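Local coordinates for ethanolamine kinase Pv091845 (PDB 2QG7), which probably phosphorylates ethanolamine, the first step of the route from ethanolamine to phosphatidylethanolamine in the malaria parasite Plasmodium vivax, at residues Phe235-Asn238 with Thr239-Lys242; Ile276-Val279 with Glu280-Lys284. One frame throughout, in Å; residues are numbered along the deposited sequence.

Contact 1: Phe235-Asn238 with Thr239-Lys242; sequences FLWN and TIWK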
# COMPACT_ATOMS: atom_id res chain seq x y z
N PHE D 235 -29.04 -6.04 4.20
CA PHE D 235 -28.39 -6.99 3.30
C PHE D 235 -26.87 -7.02 3.54
O PHE D 235 -26.15 -7.79 2.89
CB PHE D 235 -28.67 -6.59 1.86
CG PHE D 235 -29.94 -7.17 1.29
CD1 PHE D 235 -29.92 -7.84 0.08
CD2 PHE D 235 -31.15 -7.04 1.95
CE1 PHE D 235 -31.11 -8.36 -0.46
CE2 PHE D 235 -32.31 -7.59 1.42
CZ PHE D 235 -32.29 -8.23 0.22
N LEU D 236 -26.41 -6.20 4.48
CA LEU D 236 -25.00 -5.95 4.71
C LEU D 236 -24.26 -7.13 5.31
O LEU D 236 -23.20 -7.53 4.81
CB LEU D 236 -24.84 -4.69 5.59
CG LEU D 236 -23.51 -4.20 6.15
CD1 LEU D 236 -22.41 -4.05 5.05
CD2 LEU D 236 -23.77 -2.89 6.86
N TRP D 237 -24.82 -7.69 6.37
CA TRP D 237 -24.17 -8.76 7.12
C TRP D 237 -24.24 -10.09 6.40
O TRP D 237 -23.36 -10.91 6.52
CB TRP D 237 -24.77 -8.87 8.52
CG TRP D 237 -24.94 -7.54 9.11
CD1 TRP D 237 -26.11 -6.88 9.29
CD2 TRP D 237 -23.90 -6.66 9.56
NE1 TRP D 237 -25.88 -5.65 9.85
CE2 TRP D 237 -24.53 -5.48 10.01
CE3 TRP D 237 -22.50 -6.75 9.61
CZ2 TRP D 237 -23.82 -4.40 10.53
CZ3 TRP D 237 -21.80 -5.69 10.13
CH2 TRP D 237 -22.46 -4.53 10.58
N ASN D 238 -25.32 -10.29 5.65
CA ASN D 238 -25.42 -11.40 4.73
C ASN D 238 -24.32 -11.36 3.68
O ASN D 238 -23.83 -12.41 3.26
CB ASN D 238 -26.79 -11.35 4.03
CG ASN D 238 -27.03 -12.55 3.11
OD1 ASN D 238 -27.38 -13.65 3.58
ND2 ASN D 238 -26.86 -12.34 1.79
N THR D 239 -23.95 -10.16 3.24
CA THR D 239 -22.95 -9.95 2.19
C THR D 239 -21.54 -10.11 2.75
O THR D 239 -20.72 -10.81 2.15
CB THR D 239 -23.10 -8.56 1.52
OG1 THR D 239 -24.41 -8.45 0.97
CG2 THR D 239 -22.12 -8.38 0.39
N ILE D 240 -21.28 -9.49 3.90
CA ILE D 240 -19.99 -9.64 4.59
C ILE D 240 -19.68 -11.10 4.93
O ILE D 240 -18.58 -11.57 4.68
CB ILE D 240 -19.88 -8.73 5.85
CG1 ILE D 240 -20.01 -7.27 5.46
CG2 ILE D 240 -18.53 -8.94 6.55
CD1 ILE D 240 -19.93 -6.33 6.64
N TRP D 241 -20.65 -11.80 5.51
CA TRP D 241 -20.50 -13.24 5.78
C TRP D 241 -20.38 -14.08 4.53
O TRP D 241 -19.72 -15.12 4.56
CB TRP D 241 -21.62 -13.79 6.68
CG TRP D 241 -21.49 -13.33 8.11
CD1 TRP D 241 -22.32 -12.47 8.77
CD2 TRP D 241 -20.47 -13.70 9.04
NE1 TRP D 241 -21.88 -12.27 10.06
CE2 TRP D 241 -20.74 -13.01 10.25
CE3 TRP D 241 -19.34 -14.53 8.98
CZ2 TRP D 241 -19.92 -13.14 11.40
CZ3 TRP D 241 -18.53 -14.65 10.11
CH2 TRP D 241 -18.82 -13.96 11.31
N LYS D 242 -21.00 -13.65 3.44
CA LYS D 242 -20.88 -14.39 2.18
C LYS D 242 -19.43 -14.34 1.71
O LYS D 242 -18.88 -15.33 1.28
CB LYS D 242 -21.81 -13.77 1.15
CG LYS D 242 -21.95 -14.50 -0.22
CD LYS D 242 -22.23 -13.38 -1.35
CE LYS D 242 -22.41 -14.07 -2.76
NZ LYS D 242 -22.73 -13.04 -3.86

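Contact 2: Ile276-Val279 with Glu280-Lys284; sequences IVEV and ESLCK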
# COMPACT_ATOMS: atom_id res chain seq x y z
N ILE D 276 -15.57 -9.70 12.79
CA ILE D 276 -16.82 -9.41 12.08
C ILE D 276 -18.04 -9.47 13.02
O ILE D 276 -18.93 -8.59 12.95
CB ILE D 276 -17.02 -10.34 10.87
CG1 ILE D 276 -15.90 -10.15 9.86
CG2 ILE D 276 -18.41 -10.10 10.25
CD1 ILE D 276 -15.88 -11.19 8.79
N VAL D 277 -18.07 -10.48 13.88
CA VAL D 277 -19.03 -10.58 14.97
C VAL D 277 -18.96 -9.33 15.87
O VAL D 277 -19.99 -8.75 16.21
CB VAL D 277 -18.81 -11.89 15.80
CG1 VAL D 277 -19.60 -11.84 17.09
CG2 VAL D 277 -19.22 -13.10 15.02
N GLU D 278 -17.76 -8.91 16.24
CA GLU D 278 -17.59 -7.69 17.04
C GLU D 278 -18.08 -6.40 16.35
O GLU D 278 -18.62 -5.50 17.02
CB GLU D 278 -16.12 -7.52 17.43
CG GLU D 278 -15.87 -6.48 18.50
CD GLU D 278 -14.40 -6.38 18.93
OE1 GLU D 278 -13.50 -6.83 18.18
OE2 GLU D 278 -14.13 -5.81 20.02
N VAL D 279 -17.83 -6.29 15.04
CA VAL D 279 -18.21 -5.11 14.28
C VAL D 279 -19.72 -5.08 14.08
O VAL D 279 -20.35 -4.05 14.36
CB VAL D 279 -17.40 -4.95 12.94
CG1 VAL D 279 -17.92 -3.82 12.13
CG2 VAL D 279 -15.96 -4.63 13.27
N GLU D 280 -20.28 -6.23 13.66
CA GLU D 280 -21.73 -6.45 13.53
C GLU D 280 -22.50 -6.03 14.75
O GLU D 280 -23.49 -5.30 14.62
CB GLU D 280 -22.04 -7.91 13.24
CG GLU D 280 -23.44 -8.14 12.74
CD GLU D 280 -23.61 -9.53 12.16
OE1 GLU D 280 -22.59 -10.23 11.99
OE2 GLU D 280 -24.77 -9.95 11.90
N SER D 281 -22.05 -6.49 15.91
CA SER D 281 -22.60 -6.08 17.19
C SER D 281 -22.46 -4.58 17.49
O SER D 281 -23.40 -3.92 17.97
CB SER D 281 -21.96 -6.90 18.30
OG SER D 281 -22.51 -6.55 19.56
N LEU D 282 -21.30 -4.01 17.19
CA LEU D 282 -21.13 -2.59 17.52
C LEU D 282 -21.94 -1.67 16.59
O LEU D 282 -22.28 -0.55 16.97
CB LEU D 282 -19.66 -2.22 17.52
CG LEU D 282 -18.85 -2.58 18.74
CD1 LEU D 282 -17.40 -2.66 18.35
CD2 LEU D 282 -19.01 -1.51 19.79
N CYS D 283 -22.18 -2.15 15.38
CA CYS D 283 -22.87 -1.39 14.35
C CYS D 283 -24.38 -1.49 14.57
O CYS D 283 -25.12 -0.49 14.41
CB CYS D 283 -22.45 -1.89 12.95
SG CYS D 283 -20.81 -1.27 12.38
N LYS D 284 -24.84 -2.69 14.94
CA LYS D 284 -26.23 -2.95 15.23
C LYS D 284 -26.73 -2.22 16.50
O LYS D 284 -27.91 -1.95 16.64
CB LYS D 284 -26.50 -4.45 15.29
CG LYS D 284 -26.55 -5.10 13.92
CD LYS D 284 -26.94 -6.56 14.05
CE LYS D 284 -27.15 -7.22 12.71
NZ LYS D 284 -27.29 -8.70 12.86

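Contact 1: Phe235-Asn238 with Thr239-Lys242
Thr239 reaches back one turn to Phe235, its hydroxyl OG1 giving a hydrogen bond of 2.7 Å to Phe235 O. The torsion chi1 of -59° sets OG1 beside its own backbone N and turns it down the helix toward that carbonyl; the donor sits 24° out of the carbonyl plane. Thr239 N adds a weak bond to the same oxygen, which is therefore gripped twice by one residue, and another weak one to Leu236 O.

Ile240 comes next. Ile240 N makes a nearly straight bond of 2.9 Å to Leu236 O, with 168° at the hydrogen. Alongside it the two side chains run in the same direction, and the methyl ends meet at 3.7 Å between Leu236 CD1 and Ile240 CD1. Ile240 CD1 also approaches the benzo part of the Trp237 indole obliquely, 3.9 Å from Trp237 CE3, while Leu236 CG lies over the ring's centre on one face.

These are the first turns of helix 236-251 in the helical part of the protein-kinase-like fold of the choline/ethanolamine kinase family, and their apolar side, Leu236, Trp237 and Ile240, packs on Cys416 of helix 413-430.

Trp241 N bonds to Trp237 O at 3.0 Å, and the indole of Trp241 sets its CD1 edge near the same oxygen, close to the ring plane. The NE1 groups of both tryptophans are taken elsewhere, Trp237 by Glu359 and Trp241 by Glu280.

Lys242 N ends the series with a weak bond of 3.1 Å to Asn238 O; its side chain leads away, and NZ bonds to Glu147 O.

Contact 2: Ile276-Val279 with Glu280-Lys284
With chi1 of 173°, Val279 places CG1 beside its own carbonyl carbon, while Cys283, at -78°, swings SG back beside its backbone N; the two meet with Val279 CG1 3.9 Å from Cys283 SG. Cys283 SG also lies 3.4 Å from Val279 O, the oxygen that accepts Cys283 N at 2.8 Å.

A second pair, Glu278 and Leu282, runs side by side in the same direction. Leu282 CD1 comes 4.1 Å from Glu278 CG, so the leucine meets the aliphatic stem of the glutamate. Phe257 of the second subunit packs on both residues.

Glu280 N bonds to Ile276 O at 2.8 Å, nearly straight at the hydrogen. From there the extended Glu280 chain carries a carboxylate that divides its work: Glu280 OE2 uses its anti lone pair to take Lys284 NZ in a salt bridge of 3.0 Å, and OE1 accepts Trp241 NE1. The two partners probably hold the carboxylate against rotation, and the nearby ammonium would be expected to keep it ionised.

Four successive i to i+4 backbone bonds, Ile276-Glu280 to Val279-Cys283, mark a regular alpha-helix, and the Glu280-Lys284 salt bridge is a pair such a helix brings together on one side; here these are the last turns of helix 269-284.

In the fold
Contacts 1 and 2 sit at opposite ends of two helices, the start of 236-251 and the finish of 269-284, with centres about 12 Å apart, and they touch directly. Trp237 packs its ring on Glu280 and Cys283 and takes Lys284 as a cation-pi partner. Both contacts are partly buried and both rest on helix 413-430, but contact 1 lies nearer the centre of the chain, its centre about 15 Å away against 23 Å. The buried side chains of contact 1 are aromatic and apolar; it has a hydroxyl-to-carbonyl bond at its start, and meets strand 356-359. Contact 2 carries an intrahelical salt bridge, and one side of it reaches the second subunit.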